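Local coordinates for protein IscA (Thermosynechococcus elongatus, PDB 1X0G) that binds a [2Fe-2S] cluster and probably serves as a scaffold for iron-sulfur cluster biosynthesis, at residues Q10-L15 and G88-H93; D54-S59 and T63-A68. All blocks are in the same frame, centred on the assembly; numbering follows the deposited sequence.

Contact 1 (Q10-L15 and G88-H93)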
loop_
_atom_site.group_PDB
_atom_site.type_symbol
_atom_site.label_atom_id
_atom_site.label_comp_id
_atom_site.label_asym_id
_atom_site.label_seq_id
_atom_site.Cartn_x
_atom_site.Cartn_y
_atom_site.Cartn_z
ATOM N N GLN C 10 -16.261 -28.014 7.318
ATOM C CA GLN C 10 -15.704 -29.180 7.995
ATOM C C GLN C 10 -14.343 -28.843 8.537
ATOM O O GLN C 10 -14.021 -29.196 9.670
ATOM C CB GLN C 10 -15.615 -30.351 7.000
ATOM C CG GLN C 10 -14.836 -31.600 7.414
ATOM C CD GLN C 10 -15.396 -32.824 6.680
ATOM O OE1 GLN C 10 -15.961 -32.683 5.582
ATOM N NE2 GLN C 10 -15.283 -34.025 7.294
ATOM N N GLU C 11 -13.554 -28.156 7.719
ATOM C CA GLU C 11 -12.268 -27.739 8.147
ATOM C C GLU C 11 -12.387 -26.665 9.203
ATOM O O GLU C 11 -11.609 -26.629 10.143
ATOM C CB GLU C 11 -11.524 -27.160 6.972
ATOM C CG GLU C 11 -10.163 -26.574 7.338
ATOM C CD GLU C 11 -9.133 -27.602 7.762
ATOM O OE1 GLU C 11 -9.382 -28.855 7.808
ATOM O OE2 GLU C 11 -8.042 -27.125 8.052
ATOM N N LEU C 12 -13.349 -25.776 9.051
ATOM C CA LEU C 12 -13.569 -24.815 10.099
ATOM C C LEU C 12 -13.943 -25.399 11.439
ATOM O O LEU C 12 -13.459 -24.925 12.447
ATOM C CB LEU C 12 -14.590 -23.790 9.700
ATOM C CG LEU C 12 -13.909 -22.903 8.680
ATOM C CD1 LEU C 12 -14.934 -22.003 8.122
ATOM C CD2 LEU C 12 -12.751 -22.117 9.272
ATOM N N GLU C 13 -14.776 -26.416 11.500
ATOM C CA GLU C 13 -15.045 -26.928 12.843
ATOM C C GLU C 13 -13.847 -27.669 13.420
ATOM O O GLU C 13 -13.763 -27.855 14.652
ATOM C CB GLU C 13 -16.301 -27.781 12.932
ATOM C CG GLU C 13 -16.352 -28.814 11.868
ATOM C CD GLU C 13 -17.669 -28.774 11.137
ATOM O OE1 GLU C 13 -18.377 -27.737 11.261
ATOM O OE2 GLU C 13 -17.996 -29.775 10.445
ATOM N N ARG C 14 -12.941 -28.089 12.536
ATOM C CA ARG C 14 -11.754 -28.847 12.905
ATOM C C ARG C 14 -10.794 -27.982 13.706
ATOM O O ARG C 14 -10.221 -28.432 14.684
ATOM C CB ARG C 14 -11.040 -29.344 11.646
ATOM C CG ARG C 14 -10.457 -30.766 11.782
ATOM C CD ARG C 14 -9.020 -30.800 11.290
ATOM N NE ARG C 14 -8.088 -30.664 12.408
ATOM C CZ ARG C 14 -7.165 -29.704 12.538
ATOM N NH1 ARG C 14 -7.014 -28.753 11.610
ATOM N NH2 ARG C 14 -6.372 -29.703 13.614
ATOM N N LEU C 15 -10.635 -26.737 13.270
ATOM C CA LEU C 15 -9.745 -25.776 13.900
ATOM C C LEU C 15 -10.394 -25.133 15.125
ATOM O O LEU C 15 -9.697 -24.650 16.029
ATOM C CB LEU C 15 -9.384 -24.695 12.889
ATOM C CG LEU C 15 -8.854 -25.207 11.553
ATOM C CD1 LEU C 15 -9.228 -24.280 10.423
ATOM C CD2 LEU C 15 -7.339 -25.403 11.646
ATOM N N GLY C 88 -3.789 -28.560 3.579
ATOM C CA GLY C 88 -4.990 -28.172 2.898
ATOM C C GLY C 88 -4.815 -26.702 2.746
ATOM O O GLY C 88 -3.862 -26.154 3.234
ATOM N N ALA C 89 -5.744 -26.054 2.070
ATOM C CA ALA C 89 -5.777 -24.597 1.973
ATOM C C ALA C 89 -7.171 -24.189 1.541
ATOM O O ALA C 89 -7.840 -24.896 0.776
ATOM C CB ALA C 89 -4.763 -24.092 1.008
ATOM N N PHE C 90 -7.619 -23.055 2.052
ATOM C CA PHE C 90 -8.822 -22.421 1.526
ATOM C C PHE C 90 -8.615 -21.959 0.135
ATOM O O PHE C 90 -7.512 -21.612 -0.203
ATOM C CB PHE C 90 -9.208 -21.250 2.404
ATOM C CG PHE C 90 -9.613 -21.697 3.745
ATOM C CD1 PHE C 90 -8.702 -21.664 4.803
ATOM C CD2 PHE C 90 -10.874 -22.297 3.929
ATOM C CE1 PHE C 90 -9.070 -22.179 6.040
ATOM C CE2 PHE C 90 -11.279 -22.758 5.189
ATOM C CZ PHE C 90 -10.381 -22.718 6.237
ATOM N N ARG C 91 -9.684 -21.994 -0.661
ATOM C CA ARG C 91 -9.679 -21.496 -2.028
ATOM C C ARG C 91 -10.727 -20.500 -2.057
ATOM O O ARG C 91 -11.722 -20.670 -1.392
ATOM C CB ARG C 91 -10.135 -22.565 -3.037
ATOM C CG ARG C 91 -9.084 -23.464 -3.546
ATOM C CD ARG C 91 -7.892 -22.739 -4.227
ATOM N NE ARG C 91 -6.972 -23.792 -4.675
ATOM C CZ ARG C 91 -6.096 -24.414 -3.879
ATOM N NH1 ARG C 91 -5.987 -24.031 -2.597
ATOM N NH2 ARG C 91 -5.341 -25.414 -4.368
ATOM N N PHE C 92 -10.565 -19.507 -2.906
ATOM C CA PHE C 92 -11.558 -18.452 -3.031
ATOM C C PHE C 92 -11.972 -18.201 -4.436
ATOM O O PHE C 92 -11.156 -18.101 -5.327
ATOM C CB PHE C 92 -10.917 -17.190 -2.575
ATOM C CG PHE C 92 -10.521 -17.239 -1.173
ATOM C CD1 PHE C 92 -9.254 -17.683 -0.812
ATOM C CD2 PHE C 92 -11.420 -16.899 -0.180
ATOM C CE1 PHE C 92 -8.881 -17.731 0.540
ATOM C CE2 PHE C 92 -11.026 -16.949 1.191
ATOM C CZ PHE C 92 -9.785 -17.340 1.534
ATOM N N HIS C 93 -13.244 -18.051 -4.647
ATOM C CA HIS C 93 -13.673 -17.747 -5.962
ATOM C C HIS C 93 -14.418 -16.444 -5.744
ATOM O O HIS C 93 -15.442 -16.409 -5.046
ATOM C CB HIS C 93 -14.560 -18.869 -6.480
ATOM C CG HIS C 93 -13.898 -20.209 -6.437
ATOM N ND1 HIS C 93 -13.053 -20.651 -7.435
ATOM C CD2 HIS C 93 -13.961 -21.211 -5.520
ATOM C CE1 HIS C 93 -12.622 -21.864 -7.129
ATOM N NE2 HIS C 93 -13.147 -22.221 -5.970
#

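Contact 2 (D54-S59 and T63-A68)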
loop_
_atom_site.group_PDB
_atom_site.type_symbol
_atom_site.label_atom_id
_atom_site.label_comp_id
_atom_site.label_asym_id
_atom_site.label_seq_id
_atom_site.Cartn_x
_atom_site.Cartn_y
_atom_site.Cartn_z
ATOM N N ASP C 54 -20.160 -5.304 10.934
ATOM C CA ASP C 54 -19.899 -6.267 9.859
ATOM C C ASP C 54 -21.192 -6.771 9.227
ATOM O O ASP C 54 -22.290 -6.728 9.817
ATOM C CB ASP C 54 -19.195 -7.518 10.401
ATOM C CG ASP C 54 -17.754 -7.292 10.828
ATOM O OD1 ASP C 54 -17.139 -6.311 10.334
ATOM O OD2 ASP C 54 -17.242 -8.127 11.643
ATOM N N LEU C 55 -21.026 -7.346 8.050
ATOM C CA LEU C 55 -22.149 -7.926 7.341
ATOM C C LEU C 55 -22.218 -9.404 7.553
ATOM O O LEU C 55 -21.352 -10.179 7.115
ATOM C CB LEU C 55 -22.164 -7.543 5.846
ATOM C CG LEU C 55 -22.291 -5.999 5.731
ATOM C CD1 LEU C 55 -21.904 -5.491 4.391
ATOM C CD2 LEU C 55 -23.699 -5.410 6.225
ATOM N N LEU C 56 -23.283 -9.789 8.237
ATOM C CA LEU C 56 -23.455 -11.165 8.636
ATOM C C LEU C 56 -24.059 -12.022 7.530
ATOM O O LEU C 56 -24.900 -11.545 6.773
ATOM C CB LEU C 56 -24.302 -11.190 9.928
ATOM C CG LEU C 56 -23.538 -10.250 10.867
ATOM C CD1 LEU C 56 -24.246 -9.900 12.145
ATOM C CD2 LEU C 56 -22.117 -10.749 11.146
ATOM N N THR C 57 -23.617 -13.273 7.425
ATOM C CA THR C 57 -24.293 -14.261 6.586
ATOM C C THR C 57 -24.249 -15.525 7.380
ATOM O O THR C 57 -23.224 -15.828 7.971
ATOM C CB THR C 57 -23.662 -14.472 5.162
ATOM O OG1 THR C 57 -22.936 -13.299 4.724
ATOM C CG2 THR C 57 -24.728 -14.739 4.149
ATOM N N GLN C 58 -25.395 -16.211 7.436
ATOM C CA GLN C 58 -25.583 -17.488 8.131
ATOM C C GLN C 58 -25.485 -18.641 7.168
ATOM O O GLN C 58 -26.354 -18.760 6.312
ATOM C CB GLN C 58 -27.009 -17.573 8.736
ATOM C CG GLN C 58 -27.143 -17.188 10.214
ATOM C CD GLN C 58 -26.042 -16.215 10.600
ATOM O OE1 GLN C 58 -24.912 -16.638 10.893
ATOM N NE2 GLN C 58 -26.335 -14.902 10.526
ATOM N N SER C 59 -24.473 -19.508 7.299
ATOM C CA SER C 59 -24.505 -20.780 6.563
ATOM C C SER C 59 -24.167 -22.050 7.370
ATOM O O SER C 59 -23.143 -22.123 8.044
ATOM C CB SER C 59 -23.626 -20.701 5.315
ATOM O OG SER C 59 -24.010 -21.745 4.445
ATOM N N THR C 63 -21.743 -18.630 11.470
ATOM C CA THR C 63 -21.849 -17.209 11.177
ATOM C C THR C 63 -20.653 -16.672 10.393
ATOM O O THR C 63 -19.485 -16.913 10.725
ATOM C CB THR C 63 -22.074 -16.387 12.435
ATOM O OG1 THR C 63 -23.024 -17.070 13.302
ATOM C CG2 THR C 63 -22.592 -15.018 12.034
ATOM N N ILE C 64 -20.958 -15.952 9.327
ATOM C CA ILE C 64 -19.919 -15.465 8.489
ATOM C C ILE C 64 -19.960 -13.981 8.426
ATOM O O ILE C 64 -20.950 -13.397 7.996
ATOM C CB ILE C 64 -20.010 -16.050 7.130
ATOM C CG1 ILE C 64 -19.504 -17.493 7.153
ATOM C CG2 ILE C 64 -19.070 -15.309 6.217
ATOM C CD1 ILE C 64 -20.535 -18.543 7.478
ATOM N N ALA C 65 -18.866 -13.364 8.871
ATOM C CA ALA C 65 -18.820 -11.915 9.070
ATOM C C ALA C 65 -17.883 -11.263 8.048
ATOM O O ALA C 65 -16.670 -11.554 8.025
ATOM C CB ALA C 65 -18.364 -11.647 10.421
ATOM N N ILE C 66 -18.432 -10.399 7.200
ATOM C CA ILE C 66 -17.620 -9.703 6.234
ATOM C C ILE C 66 -17.375 -8.283 6.715
ATOM O O ILE C 66 -18.332 -7.561 7.046
ATOM C CB ILE C 66 -18.378 -9.636 4.894
ATOM C CG1 ILE C 66 -18.912 -11.016 4.474
ATOM C CG2 ILE C 66 -17.491 -9.033 3.755
ATOM C CD1 ILE C 66 -17.823 -12.005 4.084
ATOM N N ALA C 67 -16.118 -7.849 6.765
ATOM C CA ALA C 67 -15.812 -6.459 7.169
ATOM C C ALA C 67 -16.454 -5.476 6.218
ATOM O O ALA C 67 -16.241 -5.557 5.028
ATOM C CB ALA C 67 -14.380 -6.267 7.099
ATOM N N ALA C 68 -17.218 -4.531 6.725
ATOM C CA ALA C 68 -18.063 -3.648 5.881
ATOM C C ALA C 68 -17.340 -2.851 4.800
ATOM O O ALA C 68 -17.887 -2.624 3.718
ATOM C CB ALA C 68 -18.915 -2.734 6.726
#

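Contact 1 (Q10-L15 and G88-H93)
E11 and L12, neighbours on helix 6-15, both meet the far end of the F90 ring on strand 89-93. The interface between the segments is small, 114 Å², and F90 supplies all of the strand's share. E11 comes first. Its CG lies 4.0 Å from CZ of F90. The side chain leaves with CG anti to the backbone N (chi1 175°), which carries this methylene toward the strand. A bend at chi2 then turns the carboxylate, whose plane stands 64° from the ring. The aliphatic part of E11 therefore does the touching.

L12 follows. Its CB does not face the strand directly, but the branch swings closer, and CD2 comes to 3.9 Å from CZ of F90. This is a purely apolar approach, oblique to the ring. The methylene of E11 and the methyl of L12 thus converge on the same ring atom.

F90 is buried. Its ring makes an edge-to-face stack with Y81 of strand 78-82, on which E11 also packs, and touches L44. L12 also reaches L46 of strand 40-46. L15 and F90 both pack on L85 of a second subunit, so the oligomer covers this region too. The side chain of F90 lies about 12 Å from the bound cluster. The arrangement is helix-on-sheet packing: one aromatic residue on an outer strand of a small mixed sheet, held against the N-terminal helix of the HesB/IscA fold.

Contact 2 (D54-S59 and T63-A68)
T57 and I64 form the tight middle of this contact, an antiparallel hydrogen-bonded pair. T57 N reaches I64 O at 2.7 Å, and I64 N reaches T57 O at 2.6 Å. Both bonds are short and bent. The next such pair, L55 and I66, is straighter: L55 N meets I66 O at 2.9 Å with an N-H...O angle of 173°. I64 and I66 are buried and also pack on V2, while I66 reaches L74 of helix 71-74. D54, buried, lies just before strand 55-59. Its OD1 sits 3.4 Å from CA of A67, and its carboxylate forms a salt bridge with R29.

The two strands make a beta hairpin. Strand 55-59 is the outermost on its side of the six-stranded sheet within this chain.

The open side is this edge strand, where L55, L56 and Q58 are exposed, against buried I64, A65 and I66 of strand 62-66. L56 CD2 rests 3.9 Å from CB of A65. Q58 bends back at chi2 and lies alongside T63. T63 OG1 donates to Q58 OE1 at 3.1 Å, from above the amide's carbonyl plane. With an alanine at T63, Q58 OE1 would probably lose this donor and its amide could turn more easily into solvent.

How the contacts relate
Contact 2 lies within the six-stranded sheet; contact 1 packs helix 6-15 on an outer strand of the three-stranded sheet. Their centres are 16 Å apart and their nearest atoms about 6 Å apart, so they do not touch. In chain order, helix 6-15 comes first, then both strands of contact 2, then strand 89-93. Contact 2 thus falls wholly within the stretch separating the two segments of contact 1. It is local, a hairpin at one side of its sheet. Contact 1 joins segments 73 residues apart at their closest ends. Helix 6-15 touches both sheets: E11 and L12 meet F90 of the small one, and L12 meets L46 and W62 of the large one. W62 belongs to the hairpin of contact 2.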